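Local coordinates for protein acetyltransferase (Elizabethkingia anophelis, PDB 6AO7) that binds acetyl-CoA and, as a member of the GNAT family, probably transfers its acetyl group to an acceptor substrate, at residues Gln41-Tyr49 against Gly59-Asp67. Residues are numbered along the deposited sequence; the frame is centred on the assembly and turned at random.
Sequences QYLTSGELY and GCYVLYPWD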
# COMPACT_ATOMS: atom_id res chain seq x y z
N GLN A 41 -0.95 26.62 -5.12
CA GLN A 41 -2.41 26.59 -5.22
C GLN A 41 -3.06 26.18 -3.90
O GLN A 41 -4.04 26.79 -3.47
CB GLN A 41 -2.85 25.66 -6.34
CG GLN A 41 -4.34 25.77 -6.63
CD GLN A 41 -4.84 24.72 -7.60
OE1 GLN A 41 -4.05 23.95 -8.17
NE2 GLN A 41 -6.15 24.67 -7.79
N TYR A 42 -2.55 25.13 -3.25
CA TYR A 42 -3.19 24.81 -1.98
C TYR A 42 -2.66 25.67 -0.84
O TYR A 42 -3.26 25.66 0.24
CB TYR A 42 -3.10 23.31 -1.62
CG TYR A 42 -1.78 22.57 -1.78
CD1 TYR A 42 -1.62 21.62 -2.78
CD2 TYR A 42 -0.72 22.78 -0.89
CE1 TYR A 42 -0.43 20.90 -2.91
CE2 TYR A 42 0.48 22.05 -1.02
CZ TYR A 42 0.61 21.13 -2.04
OH TYR A 42 1.78 20.42 -2.20
N LEU A 43 -1.58 26.43 -1.04
CA LEU A 43 -1.26 27.45 -0.05
C LEU A 43 -2.28 28.58 -0.07
O LEU A 43 -2.45 29.26 0.95
CB LEU A 43 0.15 28.00 -0.28
CG LEU A 43 1.28 27.01 0.06
CD1 LEU A 43 2.65 27.58 -0.29
CD2 LEU A 43 1.20 26.62 1.54
N THR A 44 -3.00 28.76 -1.18
CA THR A 44 -3.99 29.83 -1.28
C THR A 44 -5.10 29.65 -0.26
O THR A 44 -5.45 30.59 0.48
CB THR A 44 -4.58 29.88 -2.69
OG1 THR A 44 -3.55 30.21 -3.63
CG2 THR A 44 -5.68 30.91 -2.78
N SER A 45 -5.69 28.46 -0.20
CA SER A 45 -6.83 28.19 0.67
C SER A 45 -6.48 27.31 1.85
O SER A 45 -7.33 27.09 2.72
CB SER A 45 -7.97 27.54 -0.14
OG SER A 45 -7.50 26.38 -0.79
N GLY A 46 -5.25 26.81 1.92
CA GLY A 46 -4.82 25.97 3.02
C GLY A 46 -4.10 26.76 4.10
O GLY A 46 -3.97 27.98 4.05
N GLU A 47 -3.64 26.02 5.11
CA GLU A 47 -2.92 26.58 6.24
C GLU A 47 -1.60 25.85 6.38
O GLU A 47 -1.57 24.62 6.46
CB GLU A 47 -3.71 26.44 7.54
CG GLU A 47 -5.03 27.18 7.58
CD GLU A 47 -5.72 26.99 8.91
OE1 GLU A 47 -6.35 25.93 9.12
OE2 GLU A 47 -5.61 27.90 9.76
N LEU A 48 -0.51 26.62 6.40
CA LEU A 48 0.84 26.06 6.46
C LEU A 48 1.35 26.13 7.89
O LEU A 48 1.21 27.17 8.57
CB LEU A 48 1.78 26.82 5.52
CG LEU A 48 3.29 26.61 5.68
CD1 LEU A 48 3.65 25.20 5.24
CD2 LEU A 48 4.10 27.67 4.92
N TYR A 49 1.95 25.03 8.35
CA TYR A 49 2.51 24.92 9.69
C TYR A 49 3.98 24.55 9.57
O TYR A 49 4.38 23.80 8.68
CB TYR A 49 1.75 23.86 10.51
CG TYR A 49 0.34 24.28 10.85
CD1 TYR A 49 -0.69 24.15 9.93
CD2 TYR A 49 0.05 24.84 12.09
CE1 TYR A 49 -1.97 24.55 10.23
CE2 TYR A 49 -1.24 25.24 12.40
CZ TYR A 49 -2.24 25.09 11.48
OH TYR A 49 -3.53 25.48 11.80
N GLY A 59 10.65 20.89 9.19
CA GLY A 59 9.50 20.15 8.69
C GLY A 59 8.33 21.09 8.56
O GLY A 59 8.36 22.22 9.05
N CYS A 60 7.29 20.60 7.88
CA CYS A 60 6.11 21.41 7.61
C CYS A 60 4.96 20.51 7.18
O CYS A 60 5.18 19.37 6.74
CB CYS A 60 6.38 22.45 6.51
SG CYS A 60 6.86 21.72 4.92
N TYR A 61 3.75 21.04 7.30
CA TYR A 61 2.59 20.42 6.66
C TYR A 61 1.58 21.50 6.26
O TYR A 61 1.60 22.62 6.78
CB TYR A 61 1.93 19.36 7.56
CG TYR A 61 1.33 19.84 8.87
CD1 TYR A 61 0.06 20.41 8.91
CD2 TYR A 61 2.01 19.65 10.08
CE1 TYR A 61 -0.51 20.81 10.11
CE2 TYR A 61 1.45 20.05 11.29
CZ TYR A 61 0.18 20.62 11.30
OH TYR A 61 -0.40 21.01 12.48
N VAL A 62 0.73 21.13 5.31
CA VAL A 62 -0.34 22.00 4.81
C VAL A 62 -1.67 21.28 4.97
O VAL A 62 -1.84 20.14 4.48
CB VAL A 62 -0.12 22.37 3.33
CG1 VAL A 62 -1.31 23.21 2.83
CG2 VAL A 62 1.20 23.08 3.16
N LEU A 63 -2.61 21.93 5.66
CA LEU A 63 -3.99 21.46 5.78
C LEU A 63 -4.85 22.18 4.76
O LEU A 63 -4.78 23.41 4.64
CB LEU A 63 -4.54 21.72 7.18
CG LEU A 63 -4.21 20.69 8.24
CD1 LEU A 63 -4.67 21.19 9.58
CD2 LEU A 63 -4.89 19.35 7.90
N TYR A 64 -5.70 21.43 4.06
CA TYR A 64 -6.46 21.92 2.91
C TYR A 64 -7.90 21.44 3.01
O TYR A 64 -8.20 20.29 2.63
CB TYR A 64 -5.82 21.44 1.61
CG TYR A 64 -6.60 21.74 0.35
CD1 TYR A 64 -7.36 20.76 -0.28
CD2 TYR A 64 -6.55 23.00 -0.23
CE1 TYR A 64 -8.06 21.04 -1.45
CE2 TYR A 64 -7.24 23.29 -1.40
CZ TYR A 64 -7.99 22.30 -2.00
OH TYR A 64 -8.68 22.59 -3.16
N PRO A 65 -8.82 22.28 3.49
CA PRO A 65 -10.22 21.84 3.63
C PRO A 65 -10.87 21.52 2.29
O PRO A 65 -10.71 22.25 1.31
CB PRO A 65 -10.90 23.04 4.30
CG PRO A 65 -9.78 23.77 5.04
CD PRO A 65 -8.55 23.56 4.18
N TRP A 66 -11.60 20.41 2.25
CA TRP A 66 -12.52 20.12 1.15
C TRP A 66 -13.87 20.79 1.35
O TRP A 66 -14.49 21.26 0.39
CB TRP A 66 -12.78 18.62 1.04
CG TRP A 66 -11.62 17.84 0.63
CD1 TRP A 66 -10.35 18.28 0.41
CD2 TRP A 66 -11.62 16.45 0.34
NE1 TRP A 66 -9.55 17.24 0.02
CE2 TRP A 66 -10.31 16.10 -0.03
CE3 TRP A 66 -12.61 15.45 0.37
CZ2 TRP A 66 -9.96 14.79 -0.37
CZ3 TRP A 66 -12.25 14.16 0.03
CH2 TRP A 66 -10.94 13.85 -0.34
N ASP A 67 -14.32 20.79 2.60
CA ASP A 67 -15.67 21.20 2.96
C ASP A 67 -15.71 21.19 4.48
O ASP A 67 -14.66 21.09 5.12
CB ASP A 67 -16.72 20.27 2.35
CG ASP A 67 -16.43 18.79 2.62
OD1 ASP A 67 -15.75 18.47 3.61
OD2 ASP A 67 -16.89 17.93 1.83
O HOH W 1 -9.90 24.90 0.91
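Strand 47-49 runs antiparallel to strand 59-65, their axes 4.8 Å apart, and Glu-47 with Leu-63 and Tyr-49 with Tyr-61 form two hydrogen-bonded pairs around the non-hydrogen-bonded pair Leu-48 and Val-62. Tyr-49 N meets the Tyr-61 carbonyl nearly head-on, 2.9 Å from its O. On the face that carries these tyrosines, the rings lie nearly parallel, planes at 19°, but slid apart. Tyr-49 CB sits over the Tyr-61 ring in a CH-pi contact, 3.8 Å from its centroid, while Tyr-61 OH lies over one face of the Tyr-49 ring, toward the rim, and is hydrogen-bonded to Asp-94 of helix 87-101. The opposite face receives helix 36-45. Val-62 splits its methyls there: CG1 meets Tyr-42 CD2 at 3.8 Å, and CG2 touches both Leu-43 CD2 and Leu-48 CD1. Tyr-42 CG lies between the backbone N and the carbonyl carbon (chi1 46°), which turns the ring across Val-62; its hydroxyl is hydrogen-bonded to Asp-33 and Asn-75. Ser-45 OG approaches the edge of the Tyr-64 ring, 3.2 Å from CE2. Helix 36-45 thus packs against the hairpin of strands 47-53 and 56-65 in the N-terminal half of the GNAT fold, the side chain of Tyr-42 about 6 Å from bound acetyl-CoA.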